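Local coordinates for transcriptional regulator, HTH_3 family (Vibrio cholerae, PDB 1Y9Q), which probably regulates transcription by binding DNA through a helix-turn-helix region, and carries a cupin domain that holds zinc and D-methionine, at residues A[108-113]-A[168-173]; A[128-133]-A[152-157]; A[134-139]-A[147-152]. All blocks are in the same frame, centred on the assembly; numbering follows the deposited sequence.

Contact 1 (A[108-113]-A[168-173]); sequences EITLLD and TEKAVF
I109 and F173 show how antiparallel pairing sets a residue of a ligand pocket, here I109 in that of D-methionine, beside a packing neighbour. Four backbone hydrogen bonds join 108-111 to 171-173. I109 and F173 exchange two, with I109 N to F173 O at 2.8 Å; L111 and A171 exchange the others, the shorter running from L111 N to A171 O at 2.7 Å. CA-H...O contacts fill the intervals, among them V172 CA to I109 O at 3.2 Å.

Apolar contacts dominate the face that carries I109, L111, A171 and F173. With its CG between the backbone N and the carbonyl carbon (chi1 64°), the F173 ring leans back beneath the neighbouring strand. I109 CB lies over one ring face, toward its rim, in a CH-pi contact 3.9 Å from the F173 centroid, while L111 CD1 meets the ring edge at CE2, 3.7 Å away. M137 and I130 also touch this ring. On the other face the methyls of V172 lie alongside T110, CG2 being 3.7 Å from T110 OG1. Farther along, the extended K170 chain runs alongside L112, CG nearest CD2.

Beyond L112, D113 OD1 and E169 OE1 lie 3.8 Å apart, a like-charge approach that solvent probably screens. As I109 touches the bound D-methionine, F173 is a second-shell neighbour of the pocket, its apolar contacts consistent with holding I109 in place.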
loop_
_atom_site.group_PDB
_atom_site.type_symbol
_atom_site.label_atom_id
_atom_site.label_comp_id
_atom_site.label_asym_id
_atom_site.label_seq_id
_atom_site.Cartn_x
_atom_site.Cartn_y
_atom_site.Cartn_z
ATOM N N GLU A 108 3.940 15.374 14.667
ATOM C CA GLU A 108 3.996 16.482 13.723
ATOM C C GLU A 108 4.947 15.911 12.679
ATOM O O GLU A 108 6.116 15.667 12.969
ATOM C CB GLU A 108 4.586 17.744 14.361
ATOM C CG GLU A 108 4.542 18.935 13.423
ATOM C CD GLU A 108 4.756 20.256 14.131
ATOM O OE1 GLU A 108 3.932 20.612 15.002
ATOM O OE2 GLU A 108 5.749 20.940 13.808
ATOM N N ILE A 109 4.436 15.678 11.476
ATOM C CA ILE A 109 5.218 15.068 10.401
ATOM C C ILE A 109 5.613 16.025 9.282
ATOM O O ILE A 109 4.778 16.767 8.771
ATOM C CB ILE A 109 4.428 13.917 9.739
ATOM C CG1 ILE A 109 3.878 12.964 10.807
ATOM C CG2 ILE A 109 5.309 13.183 8.742
ATOM C CD1 ILE A 109 4.921 12.446 11.756
ATOM N N THR A 110 6.884 15.981 8.895
ATOM C CA THR A 110 7.386 16.819 7.810
ATOM C C THR A 110 7.814 15.937 6.645
ATOM O O THR A 110 8.709 15.099 6.779
ATOM C CB THR A 110 8.595 17.665 8.251
ATOM O OG1 THR A 110 8.211 18.525 9.327
ATOM C CG2 THR A 110 9.103 18.514 7.085
ATOM N N LEU A 111 7.154 16.118 5.509
ATOM C CA LEU A 111 7.458 15.359 4.309
ATOM C C LEU A 111 8.302 16.240 3.395
ATOM O O LEU A 111 7.995 17.420 3.205
ATOM C CB LEU A 111 6.164 14.959 3.597
ATOM C CG LEU A 111 5.272 13.947 4.315
ATOM C CD1 LEU A 111 3.982 13.753 3.541
ATOM C CD2 LEU A 111 6.018 12.634 4.450
ATOM N N LEU A 112 9.359 15.668 2.830
ATOM C CA LEU A 112 10.250 16.421 1.950
ATOM C C LEU A 112 10.397 15.777 0.578
ATOM O O LEU A 112 10.059 14.606 0.383
ATOM C CB LEU A 112 11.632 16.547 2.588
ATOM C CG LEU A 112 11.713 17.208 3.961
ATOM C CD1 LEU A 112 13.137 17.097 4.490
ATOM C CD2 LEU A 112 11.279 18.655 3.871
ATOM N N ASP A 113 10.896 16.564 -0.371
ATOM C CA ASP A 113 11.117 16.099 -1.732
ATOM C C ASP A 113 9.909 15.316 -2.241
ATOM O O ASP A 113 10.052 14.218 -2.779
ATOM C CB ASP A 113 12.372 15.223 -1.769
ATOM C CG ASP A 113 12.948 15.088 -3.164
ATOM O OD1 ASP A 113 13.258 16.131 -3.780
ATOM O OD2 ASP A 113 13.097 13.943 -3.643
ATOM N N THR A 168 3.447 19.481 -2.745
ATOM C CA THR A 168 4.423 20.550 -2.887
ATOM C C THR A 168 5.684 19.839 -2.414
ATOM O O THR A 168 5.585 18.804 -1.752
ATOM C CB THR A 168 4.108 21.745 -1.963
ATOM O OG1 THR A 168 3.755 21.268 -0.657
ATOM C CG2 THR A 168 2.960 22.564 -2.530
ATOM N N GLU A 169 6.862 20.359 -2.742
ATOM C CA GLU A 169 8.092 19.693 -2.324
ATOM C C GLU A 169 8.107 19.395 -0.832
ATOM O O GLU A 169 8.614 18.358 -0.399
ATOM C CB GLU A 169 9.319 20.530 -2.687
ATOM C CG GLU A 169 9.592 20.606 -4.176
ATOM C CD GLU A 169 9.518 19.250 -4.851
ATOM O OE1 GLU A 169 10.170 18.305 -4.365
ATOM O OE2 GLU A 169 8.806 19.131 -5.872
ATOM N N LYS A 170 7.554 20.308 -0.046
ATOM C CA LYS A 170 7.507 20.132 1.395
ATOM C C LYS A 170 6.085 20.289 1.913
ATOM O O LYS A 170 5.300 21.071 1.383
ATOM C CB LYS A 170 8.420 21.151 2.080
ATOM C CG LYS A 170 8.326 21.148 3.601
ATOM C CD LYS A 170 9.237 22.201 4.217
ATOM C CE LYS A 170 9.128 22.203 5.732
ATOM N NZ LYS A 170 10.048 23.182 6.379
ATOM N N ALA A 171 5.760 19.521 2.945
ATOM C CA ALA A 171 4.448 19.574 3.569
ATOM C C ALA A 171 4.619 19.130 5.008
ATOM O O ALA A 171 5.382 18.208 5.294
ATOM C CB ALA A 171 3.477 18.659 2.852
ATOM N N VAL A 172 3.925 19.811 5.910
ATOM C CA VAL A 172 3.986 19.495 7.326
ATOM C C VAL A 172 2.556 19.321 7.800
ATOM O O VAL A 172 1.682 20.111 7.441
ATOM C CB VAL A 172 4.642 20.634 8.130
ATOM C CG1 VAL A 172 4.709 20.257 9.607
ATOM C CG2 VAL A 172 6.040 20.918 7.588
ATOM N N PHE A 173 2.307 18.281 8.590
ATOM C CA PHE A 173 0.958 18.045 9.087
ATOM C C PHE A 173 0.952 17.387 10.454
ATOM O O PHE A 173 1.889 16.677 10.816
ATOM C CB PHE A 173 0.166 17.184 8.093
ATOM C CG PHE A 173 0.711 15.785 7.902
ATOM C CD1 PHE A 173 0.138 14.704 8.563
ATOM C CD2 PHE A 173 1.770 15.547 7.028
ATOM C CE1 PHE A 173 0.606 13.405 8.356
ATOM C CE2 PHE A 173 2.247 14.255 6.815
ATOM C CZ PHE A 173 1.661 13.180 7.480
#

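Contact 2 (A[128-133]-A[152-157]); sequences EYIHVL and EHIRFF. With ZN (zinc ion), chain B; MED (D-methionine), chain C.
The zinc site of the cupin domain draws one of its ligands from this strand pair: E128 OE2 binds the zinc ion at 2.0 Å, and H122, H162 and Y164 supply the other protein ligands. D-methionine completes the shell as a chelate, its N at 2.2 Å and its O at 2.1 Å from the metal. E128 reaches the zinc through an extended chain whose CG stands anti to the carbonyl carbon (chi1 -76°). At the root of that chain, E128 CB sits over one face of the F156 ring in a CH-pi contact, 4.1 Å from its centroid; I130 CG1 approaches the edge of the same ring at CE2. F156 is thus a second-shell residue beneath the metal ligand, and it also stacks on F141 and meets the ring of H162.

Strands 127-134 and 153-157 are antiparallel neighbours in one sheet of the cupin beta-barrel, the latter outermost within the chain. E128 pairs with F156 and I130 with I154 through two backbone hydrogen bonds each, and V132 N adds a further one to E152 O at 3.0 Å.

The face bearing Y129, H131, H153 and R155 has a different character. R155 CB rests over the Y129 ring, 4.1 Å from the centroid, and the R155 chain continues alongside the phenol until NH1 makes a weak hydrogen bond to Y129 OH at 3.3 Å, the guanidinium and ring planes being 71° apart. Farther along, H131 turns a ring edge toward the E152 carbonyl, CD2 lying 3.5 Å from O.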
loop_
_atom_site.group_PDB
_atom_site.type_symbol
_atom_site.label_atom_id
_atom_site.label_comp_id
_atom_site.label_asym_id
_atom_site.label_seq_id
_atom_site.Cartn_x
_atom_site.Cartn_y
_atom_site.Cartn_z
ATOM N N GLU A 128 -7.218 7.784 12.439
ATOM C CA GLU A 128 -6.248 8.867 12.292
ATOM C C GLU A 128 -6.895 10.184 11.926
ATOM O O GLU A 128 -7.894 10.217 11.201
ATOM C CB GLU A 128 -5.203 8.531 11.223
ATOM C CG GLU A 128 -4.153 7.546 11.676
ATOM C CD GLU A 128 -3.045 7.374 10.655
ATOM O OE1 GLU A 128 -2.538 8.396 10.150
ATOM O OE2 GLU A 128 -2.681 6.221 10.367
ATOM N N TYR A 129 -6.310 11.263 12.447
ATOM C CA TYR A 129 -6.734 12.629 12.174
ATOM C C TYR A 129 -5.542 13.303 11.501
ATOM O O TYR A 129 -4.394 13.064 11.883
ATOM C CB TYR A 129 -7.035 13.392 13.464
ATOM C CG TYR A 129 -8.295 12.972 14.169
ATOM C CD1 TYR A 129 -9.449 13.750 14.085
ATOM C CD2 TYR A 129 -8.333 11.809 14.937
ATOM C CE1 TYR A 129 -10.614 13.385 14.748
ATOM C CE2 TYR A 129 -9.502 11.430 15.606
ATOM C CZ TYR A 129 -10.634 12.226 15.507
ATOM O OH TYR A 129 -11.786 11.877 16.171
ATOM N N ILE A 130 -5.821 14.149 10.515
ATOM C CA ILE A 130 -4.777 14.863 9.787
ATOM C C ILE A 130 -5.130 16.347 9.720
ATOM O O ILE A 130 -6.275 16.705 9.439
ATOM C CB ILE A 130 -4.658 14.350 8.324
ATOM C CG1 ILE A 130 -4.347 12.852 8.295
ATOM C CG2 ILE A 130 -3.587 15.135 7.586
ATOM C CD1 ILE A 130 -2.958 12.486 8.767
ATOM N N HIS A 131 -4.147 17.201 9.984
ATOM C CA HIS A 131 -4.336 18.647 9.916
ATOM C C HIS A 131 -3.083 19.204 9.245
ATOM O O HIS A 131 -1.979 19.101 9.789
ATOM C CB HIS A 131 -4.495 19.249 11.316
ATOM C CG HIS A 131 -4.925 20.683 11.308
ATOM N ND1 HIS A 131 -4.852 21.490 12.423
ATOM C CD2 HIS A 131 -5.425 21.461 10.316
ATOM C CE1 HIS A 131 -5.283 22.702 12.118
ATOM N NE2 HIS A 131 -5.637 22.710 10.845
ATOM N N VAL A 132 -3.253 19.765 8.053
ATOM C CA VAL A 132 -2.125 20.306 7.302
ATOM C C VAL A 132 -1.651 21.647 7.849
ATOM O O VAL A 132 -2.400 22.623 7.875
ATOM C CB VAL A 132 -2.479 20.463 5.807
ATOM C CG1 VAL A 132 -1.237 20.863 5.019
ATOM C CG2 VAL A 132 -3.039 19.152 5.264
ATOM N N LEU A 133 -0.400 21.687 8.289
ATOM C CA LEU A 133 0.171 22.912 8.837
ATOM C C LEU A 133 0.836 23.759 7.751
ATOM O O LEU A 133 0.820 24.991 7.814
ATOM C CB LEU A 133 1.200 22.574 9.917
ATOM C CG LEU A 133 0.700 21.721 11.090
ATOM C CD1 LEU A 133 1.839 21.461 12.060
ATOM C CD2 LEU A 133 -0.446 22.442 11.794
ATOM N N GLU A 152 -6.486 22.593 5.971
ATOM C CA GLU A 152 -7.512 21.583 5.761
ATOM C C GLU A 152 -7.253 20.379 6.663
ATOM O O GLU A 152 -6.129 20.150 7.115
ATOM C CB GLU A 152 -7.572 21.184 4.283
ATOM C CG GLU A 152 -7.818 22.395 3.375
ATOM C CD GLU A 152 -8.355 22.027 2.006
ATOM O OE1 GLU A 152 -7.749 21.171 1.334
ATOM O OE2 GLU A 152 -9.387 22.606 1.601
ATOM N N HIS A 153 -8.303 19.611 6.926
ATOM C CA HIS A 153 -8.190 18.472 7.822
ATOM C C HIS A 153 -9.132 17.357 7.423
ATOM O O HIS A 153 -10.075 17.572 6.668
ATOM C CB HIS A 153 -8.515 18.933 9.238
ATOM C CG HIS A 153 -9.741 19.788 9.313
ATOM N ND1 HIS A 153 -11.018 19.272 9.226
ATOM C CD2 HIS A 153 -9.885 21.131 9.402
ATOM C CE1 HIS A 153 -11.893 20.261 9.259
ATOM N NE2 HIS A 153 -11.230 21.400 9.365
ATOM N N ILE A 154 -8.872 16.163 7.935
ATOM C CA ILE A 154 -9.707 15.014 7.619
ATOM C C ILE A 154 -9.363 13.885 8.582
ATOM O O ILE A 154 -8.289 13.886 9.183
ATOM C CB ILE A 154 -9.431 14.553 6.165
ATOM C CG1 ILE A 154 -10.578 13.687 5.642
ATOM C CG2 ILE A 154 -8.117 13.779 6.109
ATOM C CD1 ILE A 154 -10.443 13.353 4.162
ATOM N N ARG A 155 -10.285 12.944 8.757
ATOM C CA ARG A 155 -10.012 11.788 9.599
ATOM C C ARG A 155 -10.455 10.557 8.835
ATOM O O ARG A 155 -11.313 10.642 7.952
ATOM C CB ARG A 155 -10.724 11.874 10.960
ATOM C CG ARG A 155 -12.230 12.058 10.935
ATOM C CD ARG A 155 -12.844 11.537 12.242
ATOM N NE ARG A 155 -13.130 10.107 12.152
ATOM C CZ ARG A 155 -13.527 9.346 13.169
ATOM N NH1 ARG A 155 -13.679 9.863 14.381
ATOM N NH2 ARG A 155 -13.815 8.070 12.959
ATOM N N PHE A 156 -9.864 9.414 9.160
ATOM C CA PHE A 156 -10.204 8.180 8.469
ATOM C C PHE A 156 -9.855 6.957 9.301
ATOM O O PHE A 156 -9.056 7.038 10.235
ATOM C CB PHE A 156 -9.454 8.121 7.131
ATOM C CG PHE A 156 -7.956 8.073 7.271
ATOM C CD1 PHE A 156 -7.278 6.853 7.274
ATOM C CD2 PHE A 156 -7.219 9.248 7.396
ATOM C CE1 PHE A 156 -5.886 6.807 7.398
ATOM C CE2 PHE A 156 -5.833 9.213 7.521
ATOM C CZ PHE A 156 -5.163 7.992 7.522
ATOM N N PHE A 157 -10.473 5.830 8.969
ATOM C CA PHE A 157 -10.188 4.585 9.663
ATOM C C PHE A 157 -8.889 4.096 9.041
ATOM O O PHE A 157 -8.825 3.849 7.837
ATOM C CB PHE A 157 -11.327 3.588 9.441
ATOM C CG PHE A 157 -12.600 3.981 10.125
ATOM C CD1 PHE A 157 -12.737 3.827 11.501
ATOM C CD2 PHE A 157 -13.644 4.554 9.406
ATOM C CE1 PHE A 157 -13.896 4.244 12.155
ATOM C CE2 PHE A 157 -14.808 4.976 10.049
ATOM C CZ PHE A 157 -14.933 4.819 11.427
HETATM ZN ZN ZN B . -0.910 5.632 9.519
HETATM N N MED C . 0.270 6.718 11.057
HETATM C CA MED C . 1.711 6.716 10.670
HETATM C C MED C . 1.938 5.878 9.406
HETATM O O MED C . 1.018 5.295 8.814
HETATM C CB MED C . 2.181 8.176 10.475
HETATM C CG MED C . 3.620 8.466 10.100
HETATM S SD MED C . 4.609 7.994 11.551
HETATM C CE MED C . 4.071 9.112 12.769
HETATM O OXT MED C . 3.077 5.764 8.954
#

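Contact 3 (A[134-139]-A[147-152]); sequences EGIMKV and ELQQGE
L148 and V139 meet through methyl groups on the inward face of a beta hairpin, and the L148 side chain can be followed from the backbone to that meeting. Its CB lies 4.0 Å from M137 O, the carbonyl that receives the hydrogen bond of L148 N. Turned beside its backbone N (chi1 -56°), CG directs CD1 to V139 CG2 at 3.8 Å. I130 and V132 of strand 127-134 touch the same leucine. Beside it, selenomethionine M137 brings CG to 4.3 Å from L148 CB, and its side chain packs on F173 and Y164, the latter a zinc ligand.

Strands 137-141 and 144-148 form this hairpin, one edge of a four-stranded antiparallel sheet of the cupin domain. M137 and L148 are its hydrogen-bonded pair here: M137 N gives a nearly straight bond to L148 O, and L148 N a bond of 2.7 Å to M137 O. Nearby, I136 CG2 approaches E147 OE2 at 3.8 Å, the two side chains crossing.

At G135 and Q150 a water links the backbones, donating to G135 O at 2.8 Å and accepting from Q150 N at 2.9 Å. The chain goes on into a type II turn from Q149 to E152, in which E152 N bonds back to Q149 O. The E152 carboxylate reinforces the turn, its OE1 accepting from Q149 N at 2.7 Å, while Q150 NE2 bonds to the carbonyl of L133.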
loop_
_atom_site.group_PDB
_atom_site.type_symbol
_atom_site.label_atom_id
_atom_site.label_comp_id
_atom_site.label_asym_id
_atom_site.label_seq_id
_atom_site.Cartn_x
_atom_site.Cartn_y
_atom_site.Cartn_z
ATOM N N GLU A 134 1.405 23.094 6.751
ATOM C CA GLU A 134 2.090 23.791 5.672
ATOM C C GLU A 134 2.104 22.992 4.377
ATOM O O GLU A 134 2.227 21.766 4.393
ATOM C CB GLU A 134 3.535 24.087 6.082
ATOM C CG GLU A 134 4.299 24.944 5.082
ATOM C CD GLU A 134 5.800 24.850 5.267
ATOM O OE1 GLU A 134 6.266 24.941 6.424
ATOM O OE2 GLU A 134 6.516 24.689 4.253
ATOM N N GLY A 135 1.976 23.701 3.258
ATOM C CA GLY A 135 2.001 23.061 1.959
ATOM C C GLY A 135 0.731 22.359 1.523
ATOM O O GLY A 135 -0.353 22.571 2.073
ATOM N N ILE A 136 0.882 21.520 0.506
ATOM C CA ILE A 136 -0.218 20.758 -0.055
ATOM C C ILE A 136 0.182 19.287 0.019
ATOM O O ILE A 136 1.313 18.928 -0.306
ATOM C CB ILE A 136 -0.466 21.151 -1.533
ATOM C CG1 ILE A 136 -0.923 22.611 -1.612
ATOM C CG2 ILE A 136 -1.506 20.227 -2.158
ATOM C CD1 ILE A 136 -1.086 23.118 -3.030
HETATM N N MSE A 137 -0.743 18.443 0.455
HETATM C CA MSE A 137 -0.465 17.019 0.576
HETATM C C MSE A 137 -1.705 16.221 0.199
HETATM O O MSE A 137 -2.778 16.790 0.015
HETATM C CB MSE A 137 -0.076 16.689 2.020
HETATM C CG MSE A 137 -1.271 16.661 2.965
HETATM SE SE MSE A 137 -0.840 16.028 4.727
HETATM C CE MSE A 137 -0.424 14.182 4.284
ATOM N N LYS A 138 -1.553 14.903 0.068
ATOM C CA LYS A 138 -2.690 14.041 -0.234
ATOM C C LYS A 138 -2.661 12.834 0.701
ATOM O O LYS A 138 -1.599 12.391 1.116
ATOM C CB LYS A 138 -2.683 13.602 -1.705
ATOM C CG LYS A 138 -1.375 13.027 -2.216
ATOM C CD LYS A 138 -1.529 12.617 -3.688
ATOM C CE LYS A 138 -0.255 12.010 -4.257
ATOM N NZ LYS A 138 -0.453 11.596 -5.676
ATOM N N VAL A 139 -3.838 12.334 1.057
ATOM C CA VAL A 139 -3.942 11.199 1.966
ATOM C C VAL A 139 -4.762 10.107 1.307
ATOM O O VAL A 139 -5.862 10.363 0.820
ATOM C CB VAL A 139 -4.638 11.621 3.277
ATOM C CG1 VAL A 139 -4.702 10.446 4.245
ATOM C CG2 VAL A 139 -3.887 12.785 3.911
ATOM N N GLU A 147 -6.863 15.267 -1.547
ATOM C CA GLU A 147 -5.922 16.387 -1.510
ATOM C C GLU A 147 -6.306 17.376 -0.417
ATOM O O GLU A 147 -7.475 17.734 -0.267
ATOM C CB GLU A 147 -5.877 17.092 -2.871
ATOM C CG GLU A 147 -4.467 17.481 -3.307
ATOM C CD GLU A 147 -4.390 17.992 -4.744
ATOM O OE1 GLU A 147 -5.269 17.641 -5.570
ATOM O OE2 GLU A 147 -3.431 18.735 -5.051
ATOM N N LEU A 148 -5.306 17.811 0.342
ATOM C CA LEU A 148 -5.516 18.740 1.442
ATOM C C LEU A 148 -4.522 19.893 1.403
ATOM O O LEU A 148 -3.314 19.677 1.333
ATOM C CB LEU A 148 -5.358 18.009 2.776
ATOM C CG LEU A 148 -6.222 16.774 3.026
ATOM C CD1 LEU A 148 -5.743 16.078 4.297
ATOM C CD2 LEU A 148 -7.675 17.185 3.144
ATOM N N GLN A 149 -5.037 21.116 1.462
ATOM C CA GLN A 149 -4.189 22.302 1.457
ATOM C C GLN A 149 -3.976 22.748 2.898
ATOM O O GLN A 149 -4.581 22.193 3.822
ATOM C CB GLN A 149 -4.860 23.429 0.679
ATOM C CG GLN A 149 -5.203 23.075 -0.755
ATOM C CD GLN A 149 -5.932 24.199 -1.454
ATOM O OE1 GLN A 149 -5.424 25.316 -1.546
ATOM N NE2 GLN A 149 -7.133 23.913 -1.945
ATOM N N GLN A 150 -3.129 23.756 3.084
ATOM C CA GLN A 150 -2.846 24.275 4.415
ATOM C C GLN A 150 -4.138 24.589 5.160
ATOM O O GLN A 150 -5.043 25.221 4.615
ATOM C CB GLN A 150 -1.984 25.545 4.330
ATOM C CG GLN A 150 -1.705 26.171 5.695
ATOM C CD GLN A 150 -0.777 27.375 5.631
ATOM O OE1 GLN A 150 -1.014 28.317 4.879
ATOM N NE2 GLN A 150 0.278 27.351 6.435
ATOM N N GLY A 151 -4.222 24.134 6.406
ATOM C CA GLY A 151 -5.408 24.390 7.206
ATOM C C GLY A 151 -6.508 23.355 7.059
ATOM O O GLY A 151 -7.377 23.248 7.924
ATOM N N GLU A 152 -6.486 22.593 5.971
ATOM C CA GLU A 152 -7.512 21.583 5.761
ATOM C C GLU A 152 -7.253 20.379 6.663
ATOM O O GLU A 152 -6.129 20.150 7.115
ATOM C CB GLU A 152 -7.572 21.184 4.283
ATOM C CG GLU A 152 -7.818 22.395 3.375
ATOM C CD GLU A 152 -8.355 22.027 2.006
ATOM O OE1 GLU A 152 -7.749 21.171 1.334
ATOM O OE2 GLU A 152 -9.387 22.606 1.601
HETATM O O HOH W 1 -1.253 25.050 1.228
#

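How the contacts relate
From the N terminus, the helical region comes first, and the chain then enters the cupin strands. Strand 104-111, already beside 90-99, meets its other neighbour only when 171-178 arrives, so contact 1 closes the widest loop. Within it, 128-133 pairs with 152-157 as contact 2, and within that loop 134-139 meets 147-152 as contact 3, the two sharing E152. The three contacts therefore nest without crossing. Contacts 1 and 2 lie in one five-stranded sheet, where strands 171-178 and 127-134 are neighbours; contact 3 belongs to the four-stranded sheet. Probable backbone hydrogen bonds join them further, V172 N to E134 O between contacts 1 and 3 and G151 N to V132 O between contacts 2 and 3.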